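Local coordinates for protein pectate lyase (Paenibacillus sp. 0602, PDB 5GT5) that cleaves polygalacturonate and pectin internally by elimination, probably with calcium as cofactor, as a secreted lyase of polysaccharide lyase family 1, at residues Lys148-Tyr153 with Ala172-Val177. The protein carries 1 engineered substitution. Sequence-based numbering, arbitrary orientation.
Sequences KNDWDY and AYDGLV
N149 and Y173 form the tightly packed end of this contact between two loops of the right-handed parallel beta-helix of polysaccharide lyase family 1. CB of N149 sits 3.4 Å from the centroid of the Y173 ring, almost on the ring normal, in a CH-pi contact, while its amide lies nearly parallel to the same face, the planes 3° apart. E137 takes a hydrogen bond from ND2 of N149, which helps to fix the turn of that amide. The phenol reaches the 148-153 loop with CG anti to the backbone N (chi1 -178°), and its OH accepts two backbone bonds, from K148 N at 3.1 Å and N149 N at 3.2 Å. Replacing Y173 by an alanine would probably leave both amides without their acceptor and open a gap beneath N149. W151 closes the flank, its CE3 3.8 Å from CB of Y173, and its backbone O receives N of D174. Farther along, the Y153 ring packs against A172 CB and meets L176 CD2 at its edge.

The acidic side is looser: D150 is exposed and D174 partly so, though D152 is buried. The carboxylates of D152 and D174, probable calcium ligands together with D178, lie side by side. In one of two deposited D174 conformers, K245 pairs with D174 OD1 and D152 OD1 is 3.1 Å from D174 OD2, a crowding of charge consistent with a cation site. A water then lies 2.7 Å from D152 OD2 and 2.6 Å from D174 OD2. D152 OD1 is held through its anti lone pair by N of G175, at 2.9 Å.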
# COMPACT_ATOMS: atom_id res chain seq x y z
N LYS A 148 8.56 27.98 14.36
CA LYS A 148 9.42 28.46 13.29
C LYS A 148 10.27 27.37 12.63
O LYS A 148 10.18 27.16 11.41
CB LYS A 148 10.33 29.59 13.76
CG LYS A 148 11.07 30.25 12.60
CD LYS A 148 11.87 31.44 13.04
CE LYS A 148 12.43 32.16 11.82
NZ LYS A 148 11.33 32.74 11.00
N ASN A 149 11.09 26.68 13.41
CA ASN A 149 12.13 25.84 12.80
C ASN A 149 11.59 24.63 12.04
O ASN A 149 12.19 24.20 11.03
CB ASN A 149 13.11 25.34 13.85
CG ASN A 149 13.94 26.45 14.46
OD1 ASN A 149 13.55 27.64 14.41
ND2 ASN A 149 15.08 26.09 15.05
N ASP A 150 10.49 24.07 12.52
CA ASP A 150 9.85 22.92 11.88
C ASP A 150 10.79 21.72 11.79
O ASP A 150 10.77 20.99 10.80
CB ASP A 150 9.29 23.28 10.49
CG ASP A 150 8.22 24.36 10.54
OD1 ASP A 150 7.52 24.52 11.57
OD2 ASP A 150 8.06 25.05 9.52
N TRP A 151 11.65 21.54 12.79
CA TRP A 151 12.52 20.37 12.82
C TRP A 151 11.85 19.18 13.50
O TRP A 151 11.47 19.30 14.68
CB TRP A 151 13.80 20.66 13.61
CG TRP A 151 14.69 21.80 13.15
CD1 TRP A 151 14.76 22.39 11.91
CD2 TRP A 151 15.67 22.44 13.97
NE1 TRP A 151 15.75 23.37 11.92
CE2 TRP A 151 16.30 23.43 13.17
CE3 TRP A 151 16.06 22.30 15.31
CZ2 TRP A 151 17.33 24.24 13.66
CZ3 TRP A 151 17.07 23.11 15.80
CH2 TRP A 151 17.68 24.08 14.98
N ASP A 152 11.70 18.07 12.79
CA ASP A 152 11.10 16.84 13.32
C ASP A 152 12.06 15.72 13.02
O ASP A 152 12.73 15.75 11.99
CB ASP A 152 9.77 16.56 12.59
CG ASP A 152 8.93 17.80 12.41
OD1 ASP A 152 8.23 18.17 13.34
OD2 ASP A 152 8.98 18.41 11.32
N TYR A 153 12.18 14.70 13.88
CA TYR A 153 13.13 13.65 13.55
C TYR A 153 12.72 12.86 12.30
O TYR A 153 13.53 12.62 11.43
CB TYR A 153 13.33 12.69 14.72
CG TYR A 153 14.19 13.23 15.81
CD1 TYR A 153 15.54 13.53 15.56
CD2 TYR A 153 13.70 13.38 17.09
CE1 TYR A 153 16.34 14.01 16.58
CE2 TYR A 153 14.51 13.86 18.12
CZ TYR A 153 15.82 14.15 17.84
OH TYR A 153 16.61 14.64 18.87
N ALA A 172 13.15 17.08 20.42
CA ALA A 172 13.08 17.72 19.12
C ALA A 172 12.36 19.04 19.25
O ALA A 172 11.44 19.19 20.06
CB ALA A 172 12.35 16.82 18.09
N TYR A 173 12.76 19.98 18.41
CA TYR A 173 12.11 21.28 18.34
C TYR A 173 10.61 21.12 18.13
O TYR A 173 9.81 21.74 18.85
CB TYR A 173 12.76 22.12 17.24
CG TYR A 173 12.23 23.52 17.07
CD1 TYR A 173 11.04 23.74 16.38
CD2 TYR A 173 12.91 24.63 17.60
CE1 TYR A 173 10.53 25.02 16.21
CE2 TYR A 173 12.42 25.93 17.38
CZ TYR A 173 11.22 26.11 16.71
OH TYR A 173 10.71 27.37 16.49
N ASP A 174 10.23 20.32 17.14
CA ASP A 174 8.82 20.05 16.86
C ASP A 174 8.53 18.58 17.16
O ASP A 174 8.66 18.15 18.30
CB ASP A 174 8.53 20.47 15.40
CG ASP A 174 7.06 20.60 15.06
OD1 ASP A 174 6.19 20.49 15.94
OD2 ASP A 174 6.78 20.88 13.87
N GLY A 175 8.16 17.80 16.17
CA GLY A 175 7.71 16.44 16.44
C GLY A 175 8.78 15.37 16.41
O GLY A 175 9.89 15.54 15.89
N LEU A 176 8.41 14.22 16.95
CA LEU A 176 9.31 13.07 16.98
C LEU A 176 9.11 12.22 15.74
O LEU A 176 10.02 12.11 14.92
CB LEU A 176 9.09 12.26 18.24
CG LEU A 176 9.27 13.05 19.53
CD1 LEU A 176 8.97 12.14 20.75
CD2 LEU A 176 10.68 13.63 19.61
N VAL A 177 7.94 11.60 15.59
CA VAL A 177 7.62 10.93 14.33
C VAL A 177 6.21 11.36 13.97
O VAL A 177 5.25 11.11 14.72
CB VAL A 177 7.67 9.38 14.39
CG1 VAL A 177 7.35 8.79 13.01
CG2 VAL A 177 9.06 8.89 14.87
O HOH W 1 12.21 29.34 17.02
O HOH W 2 7.40 20.58 11.35